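Local coordinates for periplasmic solute binding protein (Candidatus liberibacter, PDB 4CL2) that probably captures manganese or zinc ions in the periplasm and delivers them to an ABC transporter for uptake, at residues Ser9-Ile14 with Leu58-His63; His106-Leu111 with Tyr245-Ser250; Ser110-Met115 with Ala179-Phe184; Ile218-Thr223 with Gly241-Val246. All blocks are in the same frame, centred on the assembly; numbering follows the deposited sequence. Where two conformers were deposited one is given.

Contact 1: residues Ser9-Ile14 with Leu58-His63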
loop_
_atom_site.group_PDB
_atom_site.type_symbol
_atom_site.label_atom_id
_atom_site.label_comp_id
_atom_site.label_asym_id
_atom_site.label_seq_id
_atom_site.Cartn_x
_atom_site.Cartn_y
_atom_site.Cartn_z
ATOM N N SER A 9 0.059 -14.518 2.641
ATOM C CA SER A 9 0.064 -13.173 2.012
ATOM C C SER A 9 1.527 -12.750 1.731
ATOM O O SER A 9 2.453 -13.097 2.464
ATOM C CB SER A 9 -0.624 -12.152 2.925
ATOM O OG SER A 9 -1.994 -12.449 3.170
ATOM N N SER A 10 1.732 -12.042 0.630
ATOM C CA SER A 10 3.077 -11.665 0.220
ATOM C C SER A 10 3.716 -10.671 1.219
ATOM O O SER A 10 4.927 -10.722 1.394
ATOM C CB SER A 10 3.103 -11.149 -1.200
ATOM O OG SER A 10 2.354 -9.934 -1.314
ATOM N N PHE A 11 2.953 -9.743 1.739
ATOM C CA PHE A 11 3.508 -8.772 2.681
ATOM C C PHE A 11 2.481 -8.268 3.658
ATOM O O PHE A 11 1.293 -8.652 3.650
ATOM C CB PHE A 11 4.241 -7.620 1.921
ATOM C CG PHE A 11 3.325 -6.502 1.403
ATOM C CD1 PHE A 11 2.358 -6.716 0.434
ATOM C CD2 PHE A 11 3.498 -5.215 1.891
ATOM C CE1 PHE A 11 1.579 -5.667 -0.058
ATOM C CE2 PHE A 11 2.710 -4.159 1.416
ATOM C CZ PHE A 11 1.761 -4.388 0.434
ATOM N N SER A 12 2.970 -7.496 4.637
ATOM C CA SER A 12 2.205 -7.244 5.863
ATOM C C SER A 12 0.848 -6.646 5.624
ATOM O O SER A 12 -0.117 -6.983 6.309
ATOM C CB SER A 12 3.011 -6.322 6.819
ATOM O OG SER A 12 3.446 -5.100 6.191
ATOM N N ILE A 13 0.733 -5.744 4.670
ATOM C CA ILE A 13 -0.539 -5.084 4.448
ATOM C C ILE A 13 -1.591 -6.094 4.012
ATOM O O ILE A 13 -2.717 -6.092 4.534
ATOM C CB ILE A 13 -0.425 -3.955 3.461
ATOM C CG1 ILE A 13 0.460 -2.849 4.116
ATOM C CG2 ILE A 13 -1.810 -3.483 2.983
ATOM C CD1 ILE A 13 0.571 -1.611 3.220
ATOM N N ILE A 14 -1.247 -6.956 3.078
ATOM C CA ILE A 14 -2.206 -7.987 2.649
ATOM C C ILE A 14 -2.527 -9.002 3.727
ATOM O O ILE A 14 -3.684 -9.384 3.932
ATOM C CB ILE A 14 -1.720 -8.652 1.333
ATOM C CG1 ILE A 14 -1.662 -7.601 0.209
ATOM C CG2 ILE A 14 -2.579 -9.841 0.937
ATOM C CD1 ILE A 14 -1.096 -8.142 -1.105
ATOM N N LEU A 58 -1.657 -15.088 -1.654
ATOM C CA LEU A 58 -2.243 -13.804 -2.021
ATOM C C LEU A 58 -1.124 -12.775 -2.280
ATOM O O LEU A 58 -0.343 -12.437 -1.387
ATOM C CB LEU A 58 -3.135 -13.316 -0.916
ATOM C CG LEU A 58 -4.304 -14.193 -0.500
ATOM C CD1 LEU A 58 -5.009 -13.527 0.703
ATOM C CD2 LEU A 58 -5.245 -14.406 -1.698
ATOM N N CYS A 59 -1.035 -12.347 -3.527
ATOM C CA CYS A 59 0.005 -11.386 -3.978
ATOM C C CYS A 59 -0.677 -10.052 -4.321
ATOM O O CYS A 59 -1.827 -10.015 -4.744
ATOM C CB CYS A 59 0.734 -11.886 -5.226
ATOM S SG CYS A 59 1.893 -13.238 -4.801
ATOM N N ASN A 60 0.110 -8.989 -4.250
ATOM C CA ASN A 60 -0.289 -7.683 -4.729
ATOM C C ASN A 60 -0.377 -7.594 -6.214
ATOM O O ASN A 60 -1.295 -6.919 -6.776
ATOM C CB ASN A 60 0.755 -6.645 -4.310
ATOM C CG ASN A 60 0.196 -5.215 -4.409
ATOM O OD1 ASN A 60 -0.629 -4.813 -3.588
ATOM N ND2 ASN A 60 0.713 -4.460 -5.360
ATOM N N GLY A 61 0.547 -8.242 -6.891
ATOM C CA GLY A 61 0.774 -7.976 -8.304
ATOM C C GLY A 61 1.280 -6.581 -8.499
ATOM O O GLY A 61 1.907 -5.998 -7.587
ATOM N N LEU A 62 1.046 -6.025 -9.695
ATOM C CA LEU A 62 1.649 -4.751 -10.118
ATOM C C LEU A 62 3.177 -4.767 -9.902
ATOM O O LEU A 62 3.771 -3.798 -9.449
ATOM C CB LEU A 62 0.955 -3.580 -9.430
ATOM C CG LEU A 62 -0.557 -3.541 -9.609
ATOM C CD1 LEU A 62 -1.183 -2.454 -8.705
ATOM C CD2 LEU A 62 -1.087 -3.414 -11.038
ATOM N N HIS A 63 3.737 -5.954 -10.162
ATOM C CA HIS A 63 5.152 -6.252 -10.031
ATOM C C HIS A 63 5.747 -6.145 -8.630
ATOM O O HIS A 63 6.981 -6.155 -8.536
ATOM C CB HIS A 63 5.973 -5.385 -11.023
ATOM C CG HIS A 63 5.728 -5.732 -12.440
ATOM N ND1 HIS A 63 6.529 -5.284 -13.463
ATOM C CD2 HIS A 63 4.784 -6.517 -13.020
ATOM C CE1 HIS A 63 6.103 -5.791 -14.608
ATOM N NE2 HIS A 63 5.060 -6.553 -14.368
#
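Ser10 and Leu58 supply the backbone bond between residues 9-14 and 58-63: Ser10 N donates to Leu58 O over 2.9 Å. The same oxygen also receives a CA-H...O contact from Ser9 CA at 3.5 Å. Ser9 and Leu58 pair as neighbours at the ends of parallel strands 6-9 and 56-59, with their side chains on one face of the sheet.

Apolar packing comes from Ile14, in the first turn of helix 12-22, whose two branches divide the work. CG2, anti to the backbone N, lies against Leu58 CB at 4.0 Å. The other branch runs out extended (chi2 176°) and lays CD1 over the turning backbone, 3.5 Å from Asn60 N. Phe11 presents the CE1 edge of its ring to Asn60 OD1, with the oxygen close to the ring plane.

The remaining polar bonds fix the loop. Ser10 OG bonds to Glu65, whose carboxylate also takes Asn60 N and Gly61 N, tying both segments to one acidic group. Asn60 ND2 reaches Gly61 O at 3.0 Å from above the carbonyl plane and is bonded to Pro105 O as well, while Asn60 OD1 accepts from Tyr117; together these bonds should hold the carboxamide against rotation. This buried strand-to-helix turn belongs to the parallel alpha/beta N-terminal lobe of a solute-binding protein, whose strand-end loops face the metal cleft.

Contact 2: residues His106-Leu111 with Tyr245-Ser250. With MN (manganese (II) ion), chain L; SO4 (sulfate ion), chain F.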
loop_
_atom_site.group_PDB
_atom_site.type_symbol
_atom_site.label_atom_id
_atom_site.label_comp_id
_atom_site.label_asym_id
_atom_site.label_seq_id
_atom_site.Cartn_x
_atom_site.Cartn_y
_atom_site.Cartn_z
ATOM N N HIS A 106 1.624 0.659 -5.653
ATOM C CA HIS A 106 1.086 1.158 -4.393
ATOM C C HIS A 106 -0.445 1.372 -4.428
ATOM O O HIS A 106 -0.944 2.363 -3.901
ATOM C CB HIS A 106 1.715 2.466 -4.004
ATOM C CG HIS A 106 3.200 2.362 -3.809
ATOM N ND1 HIS A 106 4.099 2.670 -4.816
ATOM C CD2 HIS A 106 3.940 2.098 -2.700
ATOM C CE1 HIS A 106 5.342 2.541 -4.350
ATOM N NE2 HIS A 106 5.266 2.195 -3.075
ATOM N N ALA A 107 -1.138 0.409 -4.967
ATOM C CA ALA A 107 -2.607 0.540 -5.205
ATOM C C ALA A 107 -3.386 0.548 -3.904
ATOM O O ALA A 107 -4.537 1.069 -3.882
ATOM C CB ALA A 107 -3.076 -0.627 -6.085
ATOM N N TRP A 108 -2.819 0.032 -2.819
ATOM C CA TRP A 108 -3.491 0.019 -1.526
ATOM C C TRP A 108 -3.706 1.372 -0.839
ATOM O O TRP A 108 -4.483 1.436 0.092
ATOM C CB TRP A 108 -2.800 -0.943 -0.525
ATOM C CG TRP A 108 -1.384 -0.547 -0.220
ATOM C CD1 TRP A 108 -0.989 0.387 0.707
ATOM C CD2 TRP A 108 -0.205 -0.958 -0.904
ATOM N NE1 TRP A 108 0.392 0.534 0.674
ATOM C CE2 TRP A 108 0.886 -0.261 -0.324
ATOM C CE3 TRP A 108 0.051 -1.862 -1.948
ATOM C CZ2 TRP A 108 2.198 -0.475 -0.716
ATOM C CZ3 TRP A 108 1.342 -2.085 -2.348
ATOM C CH2 TRP A 108 2.436 -1.389 -1.743
ATOM N N MET A 109 -3.029 2.400 -1.353
ATOM C CA MET A 109 -3.123 3.757 -0.782
ATOM C C MET A 109 -4.297 4.489 -1.450
ATOM O O MET A 109 -4.121 5.328 -2.311
ATOM C CB MET A 109 -1.838 4.549 -0.934
ATOM C CG MET A 109 -0.660 3.963 -0.209
ATOM S SD MET A 109 -0.850 3.793 1.556
ATOM C CE MET A 109 -1.172 5.483 2.091
ATOM N N SER A 110 -5.502 4.036 -1.141
ATOM C CA SER A 110 -6.703 4.488 -1.807
ATOM C C SER A 110 -7.888 3.873 -1.072
ATOM O O SER A 110 -7.903 2.690 -0.722
ATOM C CB SER A 110 -6.727 4.077 -3.290
ATOM O OG SER A 110 -8.015 3.951 -3.876
ATOM N N LEU A 111 -8.911 4.681 -0.905
ATOM C CA LEU A 111 -10.142 4.242 -0.226
ATOM C C LEU A 111 -10.903 3.315 -1.173
ATOM O O LEU A 111 -11.351 2.246 -0.777
ATOM C CB LEU A 111 -10.994 5.472 0.219
ATOM C CG LEU A 111 -12.402 5.100 0.785
ATOM C CD1 LEU A 111 -12.209 4.206 1.960
ATOM C CD2 LEU A 111 -13.023 6.446 1.182
ATOM N N TYR A 245 3.519 6.533 6.486
ATOM C CA TYR A 245 3.622 5.033 6.488
ATOM C C TYR A 245 2.845 4.546 5.268
ATOM O O TYR A 245 1.595 4.745 5.106
ATOM C CB TYR A 245 2.994 4.438 7.767
ATOM C CG TYR A 245 3.889 4.598 8.947
ATOM C CD1 TYR A 245 3.990 5.784 9.580
ATOM C CD2 TYR A 245 4.712 3.552 9.342
ATOM C CE1 TYR A 245 4.846 5.968 10.634
ATOM C CE2 TYR A 245 5.594 3.741 10.389
ATOM C CZ TYR A 245 5.643 4.940 11.013
ATOM O OH TYR A 245 6.506 5.201 12.082
ATOM N N VAL A 246 3.569 3.919 4.340
ATOM C CA VAL A 246 3.003 3.494 3.049
ATOM C C VAL A 246 3.410 2.087 2.581
ATOM O O VAL A 246 2.571 1.371 2.031
ATOM C CB VAL A 246 3.271 4.497 1.923
ATOM C CG1 VAL A 246 2.669 5.850 2.223
ATOM C CG2 VAL A 246 4.746 4.635 1.636
ATOM N N ASP A 247 4.651 1.653 2.825
ATOM C CA ASP A 247 5.179 0.432 2.188
ATOM C C ASP A 247 5.125 -0.797 3.069
ATOM O O ASP A 247 5.343 -1.892 2.578
ATOM C CB ASP A 247 6.613 0.653 1.746
ATOM C CG ASP A 247 6.711 1.498 0.478
ATOM O OD1 ASP A 247 5.707 1.578 -0.233
ATOM O OD2 ASP A 247 7.796 2.080 0.277
ATOM N N SER A 248 4.912 -0.608 4.373
ATOM C CA SER A 248 4.893 -1.688 5.354
ATOM C C SER A 248 4.079 -1.232 6.520
ATOM O O SER A 248 4.089 -0.047 6.843
ATOM C CB SER A 248 6.327 -1.939 5.812
ATOM O OG SER A 248 6.406 -2.901 6.865
ATOM N N LEU A 249 3.415 -2.146 7.196
ATOM C CA LEU A 249 2.894 -1.841 8.524
ATOM C C LEU A 249 4.056 -1.483 9.443
ATOM O O LEU A 249 5.208 -1.961 9.237
ATOM C CB LEU A 249 2.152 -3.038 9.110
ATOM C CG LEU A 249 0.965 -3.458 8.235
ATOM C CD1 LEU A 249 0.264 -4.563 8.919
ATOM C CD2 LEU A 249 -0.009 -2.325 7.959
ATOM N N SER A 250 3.782 -0.670 10.474
ATOM C CA SER A 250 4.790 -0.372 11.456
ATOM C C SER A 250 4.956 -1.587 12.360
ATOM O O SER A 250 4.161 -2.521 12.301
ATOM C CB SER A 250 4.382 0.833 12.323
ATOM O OG SER A 250 3.280 0.538 13.171
HETATM MN MN MN L . 7.225 1.137 -2.168
HETATM S S SO4 F . 8.212 1.350 12.767
HETATM O O1 SO4 F . 8.322 2.317 11.676
HETATM O O2 SO4 F . 9.606 1.244 13.262
HETATM O O3 SO4 F . 7.768 0.034 12.323
HETATM O O4 SO4 F . 7.420 1.856 13.928
#
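The metal site in the cleft between the two lobes brings His106 and Asp247 together on one manganese ion. His106 NE2 binds it at 2.4 Å. The Asp247 carboxylate binds it through OD1 at 2.5 Å, with OD2 at a longer 2.7 Å, and Glu172 adds a further ligand. His39, a ligand in another structure of this protein, is not bound here, consistent with a partly assembled site. His106 NE2 and Asp247 OD1 approach to 2.9 Å because they share the metal, not through a hydrogen bond; imidazole and carboxylate are nearly coplanar, 25° apart. On the far side of the ring, ND1 is bonded to Asn104, a second-shell partner that should fix the imidazole's rotation.

Trp108 lies two residues on, within the type I turn from His106 to Met109. With CG between the backbone N and the carbonyl carbon (chi1 62°), its indole reaches across to the loop that carries Asp247. The Trp108 ring edge donates NE1-H to Val246 O at 2.7 Å, with the oxygen in the indole plane. Met109, bent at both chi2 and chi3, crosses Val246 at about a right angle and sets its CE methyl 3.9 Å from Val246 CG1.

Contact 3: residues Ser110-Met115 with Ala179-Phe184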
loop_
_atom_site.group_PDB
_atom_site.type_symbol
_atom_site.label_atom_id
_atom_site.label_comp_id
_atom_site.label_asym_id
_atom_site.label_seq_id
_atom_site.Cartn_x
_atom_site.Cartn_y
_atom_site.Cartn_z
ATOM N N SER A 110 -5.502 4.036 -1.141
ATOM C CA SER A 110 -6.703 4.488 -1.807
ATOM C C SER A 110 -7.888 3.873 -1.072
ATOM O O SER A 110 -7.903 2.690 -0.722
ATOM C CB SER A 110 -6.727 4.077 -3.290
ATOM O OG SER A 110 -8.015 3.951 -3.876
ATOM N N LEU A 111 -8.911 4.681 -0.905
ATOM C CA LEU A 111 -10.142 4.242 -0.226
ATOM C C LEU A 111 -10.903 3.315 -1.173
ATOM O O LEU A 111 -11.351 2.246 -0.777
ATOM C CB LEU A 111 -10.994 5.472 0.219
ATOM C CG LEU A 111 -12.402 5.100 0.785
ATOM C CD1 LEU A 111 -12.209 4.206 1.960
ATOM C CD2 LEU A 111 -13.023 6.446 1.182
ATOM N N THR A 112 -11.048 3.694 -2.430
ATOM C CA THR A 112 -11.738 2.851 -3.400
ATOM C C THR A 112 -11.031 1.529 -3.500
ATOM O O THR A 112 -11.654 0.448 -3.522
ATOM C CB THR A 112 -11.760 3.507 -4.786
ATOM O OG1 THR A 112 -12.468 4.750 -4.678
ATOM C CG2 THR A 112 -12.406 2.633 -5.773
ATOM N N ASN A 113 -9.708 1.566 -3.603
ATOM C CA ASN A 113 -8.990 0.329 -3.774
ATOM C C ASN A 113 -8.982 -0.583 -2.574
ATOM O O ASN A 113 -8.935 -1.787 -2.710
ATOM C CB ASN A 113 -7.568 0.596 -4.268
ATOM C CG ASN A 113 -7.530 1.264 -5.645
ATOM O OD1 ASN A 113 -8.507 1.279 -6.393
ATOM N ND2 ASN A 113 -6.364 1.797 -6.022
ATOM N N ALA A 114 -9.004 -0.033 -1.370
ATOM C CA ALA A 114 -9.126 -0.858 -0.177
ATOM C C ALA A 114 -10.308 -1.779 -0.354
ATOM O O ALA A 114 -10.240 -2.957 -0.021
ATOM C CB ALA A 114 -9.321 0.052 1.056
ATOM N N MET A 115 -11.441 -1.234 -0.847
ATOM C CA MET A 115 -12.657 -2.061 -1.043
ATOM C C MET A 115 -12.449 -3.191 -2.064
ATOM O O MET A 115 -12.977 -4.292 -1.914
ATOM C CB MET A 115 -13.847 -1.257 -1.450
ATOM C CG MET A 115 -14.068 0.002 -0.669
ATOM S SD MET A 115 -14.442 -0.503 1.062
ATOM C CE MET A 115 -14.140 0.990 2.008
ATOM N N ALA A 179 -3.900 9.995 -5.073
ATOM C CA ALA A 179 -4.126 11.164 -5.881
ATOM C C ALA A 179 -5.256 10.940 -6.898
ATOM O O ALA A 179 -6.133 11.785 -7.079
ATOM C CB ALA A 179 -2.825 11.565 -6.617
ATOM N N GLU A 180 -5.244 9.783 -7.555
ATOM C CA GLU A 180 -6.260 9.457 -8.569
ATOM C C GLU A 180 -7.646 9.239 -7.925
ATOM O O GLU A 180 -8.652 9.586 -8.514
ATOM C CB GLU A 180 -5.818 8.226 -9.380
ATOM C CG GLU A 180 -6.675 7.916 -10.617
ATOM C CD GLU A 180 -7.910 7.087 -10.303
ATOM O OE1 GLU A 180 -7.970 6.527 -9.211
ATOM O OE2 GLU A 180 -8.854 7.096 -11.128
ATOM N N ASP A 181 -7.660 8.716 -6.723
ATOM C CA ASP A 181 -8.932 8.394 -5.988
ATOM C C ASP A 181 -9.554 9.704 -5.489
ATOM O O ASP A 181 -10.760 9.877 -5.550
ATOM C CB ASP A 181 -8.629 7.480 -4.844
ATOM C CG ASP A 181 -9.868 6.878 -4.158
ATOM O OD1 ASP A 181 -10.862 6.793 -4.776
ATOM O OD2 ASP A 181 -9.697 6.256 -3.109
ATOM N N PHE A 182 -8.752 10.651 -5.040
ATOM C CA PHE A 182 -9.262 11.850 -4.390
ATOM C C PHE A 182 -9.282 13.050 -5.319
ATOM O O PHE A 182 -9.788 14.127 -4.921
ATOM C CB PHE A 182 -8.513 12.204 -3.089
ATOM C CG PHE A 182 -8.685 11.233 -1.975
ATOM C CD1 PHE A 182 -9.547 10.122 -2.075
ATOM C CD2 PHE A 182 -8.071 11.461 -0.754
ATOM C CE1 PHE A 182 -9.703 9.233 -1.035
ATOM C CE2 PHE A 182 -8.249 10.588 0.294
ATOM C CZ PHE A 182 -9.061 9.500 0.157
ATOM N N GLY A 183 -8.661 12.947 -6.520
ATOM C CA GLY A 183 -8.588 14.055 -7.436
ATOM C C GLY A 183 -7.515 15.093 -7.141
ATOM O O GLY A 183 -7.754 16.287 -7.194
ATOM N N PHE A 184 -6.319 14.615 -6.823
ATOM C CA PHE A 184 -5.146 15.460 -6.554
ATOM C C PHE A 184 -4.096 15.150 -7.611
ATOM O O PHE A 184 -4.089 14.079 -8.249
ATOM C CB PHE A 184 -4.566 15.174 -5.146
ATOM C CG PHE A 184 -5.270 15.890 -4.056
ATOM C CD1 PHE A 184 -6.635 15.623 -3.840
ATOM C CD2 PHE A 184 -4.625 16.764 -3.205
ATOM C CE1 PHE A 184 -7.347 16.268 -2.848
ATOM C CE2 PHE A 184 -5.345 17.434 -2.227
ATOM C CZ PHE A 184 -6.690 17.190 -2.045
#
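Asp181, near the end of helix 176-182, grips the start of helix 111-128 with both carboxylate oxygens. OD1 takes the hydroxyl of Thr112, with OG1 at 2.6 Å on the syn side. OD2 accepts from Thr112 N over 3.0 Å in a nearly straight bond (171° at the hydrogen), again on the syn side, so Thr112 is held by backbone and side chain at once. Ser110 OG adds a second bond to OD2 at 3.0 Å, arriving steeply, 72° out of the carboxylate plane and from the same face as Thr112 N. Leu111 N is also close to OD2, in a weak, bent bond.

Ser110 works in both directions: its OG, while donating to Asp181, accepts from Asn113 N at 2.9 Å and so serves as the N-cap of its own helix. The first-turn amides and the helix dipole at this end would be expected to favour the charged form of Asp181, whose CG stands anti to the backbone N (chi1 -170°) and thereby extends toward the cap.

Outward from this polar cluster, Leu111 CB meets the edge of the Phe182 ring, 4.2 Å from CE1. Leu111 continues onto Ile147 of helix 133-158, and Phe182 onto Leu267 of helix 259-274. The result is a serine N-cap reinforced by a carboxylate from a second helix, a helix-end junction that joins helices 111-128 and 176-182.

Contact 4: residues Ile218-Thr223 with Gly241-Val246. With SO4 (sulfate ion), chain F.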
loop_
_atom_site.group_PDB
_atom_site.type_symbol
_atom_site.label_atom_id
_atom_site.label_comp_id
_atom_site.label_asym_id
_atom_site.label_seq_id
_atom_site.Cartn_x
_atom_site.Cartn_y
_atom_site.Cartn_z
ATOM N N ILE A 218 6.492 18.709 1.268
ATOM C CA ILE A 218 6.957 17.420 0.743
ATOM C C ILE A 218 7.223 16.433 1.870
ATOM O O ILE A 218 7.854 16.812 2.847
ATOM C CB ILE A 218 8.240 17.584 -0.174
ATOM C CG1 ILE A 218 8.737 16.211 -0.688
ATOM C CG2 ILE A 218 9.295 18.400 0.535
ATOM C CD1 ILE A 218 9.796 16.334 -1.801
ATOM N N PHE A 219 6.761 15.202 1.725
ATOM C CA PHE A 219 6.896 14.146 2.746
ATOM C C PHE A 219 7.988 13.158 2.394
ATOM O O PHE A 219 8.442 13.058 1.214
ATOM C CB PHE A 219 5.618 13.355 2.854
ATOM C CG PHE A 219 4.415 14.180 3.251
ATOM C CD1 PHE A 219 4.165 14.440 4.597
ATOM C CD2 PHE A 219 3.579 14.726 2.298
ATOM C CE1 PHE A 219 3.069 15.204 4.981
ATOM C CE2 PHE A 219 2.464 15.467 2.673
ATOM C CZ PHE A 219 2.225 15.710 4.009
ATOM N N SER A 220 8.466 12.468 3.403
ATOM C CA SER A 220 9.149 11.180 3.208
ATOM C C SER A 220 8.419 10.062 3.831
ATOM O O SER A 220 7.320 10.253 4.355
ATOM C CB SER A 220 10.623 11.259 3.669
ATOM O OG SER A 220 10.696 11.426 5.103
ATOM N N GLU A 221 8.952 8.845 3.736
ATOM C CA GLU A 221 8.254 7.686 4.145
ATOM C C GLU A 221 9.058 6.786 5.104
ATOM O O GLU A 221 10.248 6.920 5.235
ATOM C CB GLU A 221 7.706 6.918 2.934
ATOM C CG GLU A 221 6.837 7.812 2.018
ATOM C CD GLU A 221 7.605 8.564 0.920
ATOM O OE1 GLU A 221 8.313 7.955 0.201
ATOM O OE2 GLU A 221 7.464 9.767 0.777
ATOM N N SER A 222 8.357 5.873 5.760
ATOM C CA SER A 222 8.933 5.227 6.969
ATOM C C SER A 222 10.054 4.245 6.617
ATOM O O SER A 222 10.907 3.955 7.463
ATOM C CB SER A 222 7.870 4.486 7.767
ATOM O OG SER A 222 7.287 3.383 7.027
ATOM N N THR A 223 10.129 3.837 5.364
ATOM C CA THR A 223 11.238 2.953 4.941
ATOM C C THR A 223 12.290 3.600 4.085
ATOM O O THR A 223 13.127 2.891 3.548
ATOM C CB THR A 223 10.707 1.703 4.265
ATOM O OG1 THR A 223 10.101 2.000 2.994
ATOM C CG2 THR A 223 9.661 1.070 5.158
ATOM N N GLY A 241 7.197 17.914 5.345
ATOM C CA GLY A 241 5.893 17.511 5.925
ATOM C C GLY A 241 6.013 16.376 6.933
ATOM O O GLY A 241 5.048 16.074 7.650
ATOM N N GLY A 242 7.151 15.742 7.008
ATOM C CA GLY A 242 7.397 14.596 7.914
ATOM C C GLY A 242 7.226 13.240 7.244
ATOM O O GLY A 242 7.200 13.157 6.006
ATOM N N VAL A 243 7.070 12.188 8.049
ATOM C CA VAL A 243 7.086 10.800 7.643
ATOM C C VAL A 243 5.730 10.165 7.516
ATOM O O VAL A 243 4.940 10.175 8.460
ATOM C CB VAL A 243 7.907 9.947 8.637
ATOM C CG1 VAL A 243 7.941 8.507 8.193
ATOM C CG2 VAL A 243 9.319 10.464 8.806
ATOM N N LEU A 244 5.433 9.588 6.356
ATOM C CA LEU A 244 4.224 8.801 6.127
ATOM C C LEU A 244 4.548 7.315 6.176
ATOM O O LEU A 244 5.655 6.901 5.944
ATOM C CB LEU A 244 3.612 9.063 4.745
ATOM C CG LEU A 244 3.344 10.554 4.461
ATOM C CD1 LEU A 244 2.847 10.730 2.986
ATOM C CD2 LEU A 244 2.301 11.144 5.411
ATOM N N TYR A 245 3.519 6.533 6.486
ATOM C CA TYR A 245 3.622 5.033 6.488
ATOM C C TYR A 245 2.845 4.546 5.268
ATOM O O TYR A 245 1.595 4.745 5.106
ATOM C CB TYR A 245 2.994 4.438 7.767
ATOM C CG TYR A 245 3.889 4.598 8.947
ATOM C CD1 TYR A 245 3.990 5.784 9.580
ATOM C CD2 TYR A 245 4.712 3.552 9.342
ATOM C CE1 TYR A 245 4.846 5.968 10.634
ATOM C CE2 TYR A 245 5.594 3.741 10.389
ATOM C CZ TYR A 245 5.643 4.940 11.013
ATOM O OH TYR A 245 6.506 5.201 12.082
ATOM N N VAL A 246 3.569 3.919 4.340
ATOM C CA VAL A 246 3.003 3.494 3.049
ATOM C C VAL A 246 3.410 2.087 2.581
ATOM O O VAL A 246 2.571 1.371 2.031
ATOM C CB VAL A 246 3.271 4.497 1.923
ATOM C CG1 VAL A 246 2.669 5.850 2.223
ATOM C CG2 VAL A 246 4.746 4.635 1.636
HETATM S S SO4 F . 8.212 1.350 12.767
HETATM O O1 SO4 F . 8.322 2.317 11.676
HETATM O O2 SO4 F . 9.606 1.244 13.262
HETATM O O3 SO4 F . 7.768 0.034 12.323
HETATM O O4 SO4 F . 7.420 1.856 13.928
HETATM O O HOH W 1 6.529 3.324 4.500
#
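A beta-alpha-beta unit, strand 217-221, helix 227-236 and strand 239-244, sets Ser220 beside Val243 and Glu221 beside Leu244 in a parallel pair. Leu244 N donates to Ser220 O at 2.8 Å, Ser220 N to Gly242 O at 3.0 Å, and Gly241 N to Ile218 O at 2.8 Å; the bond from Ser222 N to Leu244 O is weak.

On the face carrying Phe219 and Leu244, the aromatic ring lies across Gly241, on the side where a CB would lie, with Phe219 CE1 3.4 Å from Gly241 O. Leu244 CD1 packs obliquely on Phe219 CG at 3.8 Å. Glu221 CG touches Val246 CG2 at 3.8 Å, and a bend at chi2 (89°) turns its carboxylate away to Asn224 and the backbone N atoms of Ser171 and Glu172. At the exit, Ser222 CB sits over one face of the Tyr245 ring, 3.8 Å from its centroid, in a CH-pi contact. A water bonded to Ser222 OG, and accepting from Val246 N at 3.0 Å, bridges the diverging chains.

Glu221 is thus placed as a second-shell residue and probably steadies the backbone of the metal ligand Glu172, at the strand ends of the C-terminal alpha/beta lobe.

Contact 4 is a parallel strand pair, contact 1 the end of one, with the helix start and loop beyond it; contact 2 lies between these opposite lobes near the centre of the chain, where loops meet at the metal. Contacts 1 and 2 are buried; contacts 3 and 4 are only partly so. Trp108 of contact 2 packs on Phe11, Ile13 and Asn60 of contact 1, while Tyr245 and Val246 continue from contact 2 into contact 4. Contact 3 shares Ser110 and Leu111 with contact 2. Chemistry follows place: backbone pairing in contact 4, one such bond and apolar packing in contact 1, metal coordination and an indole bond in contact 2, a clasping carboxylate in contact 3.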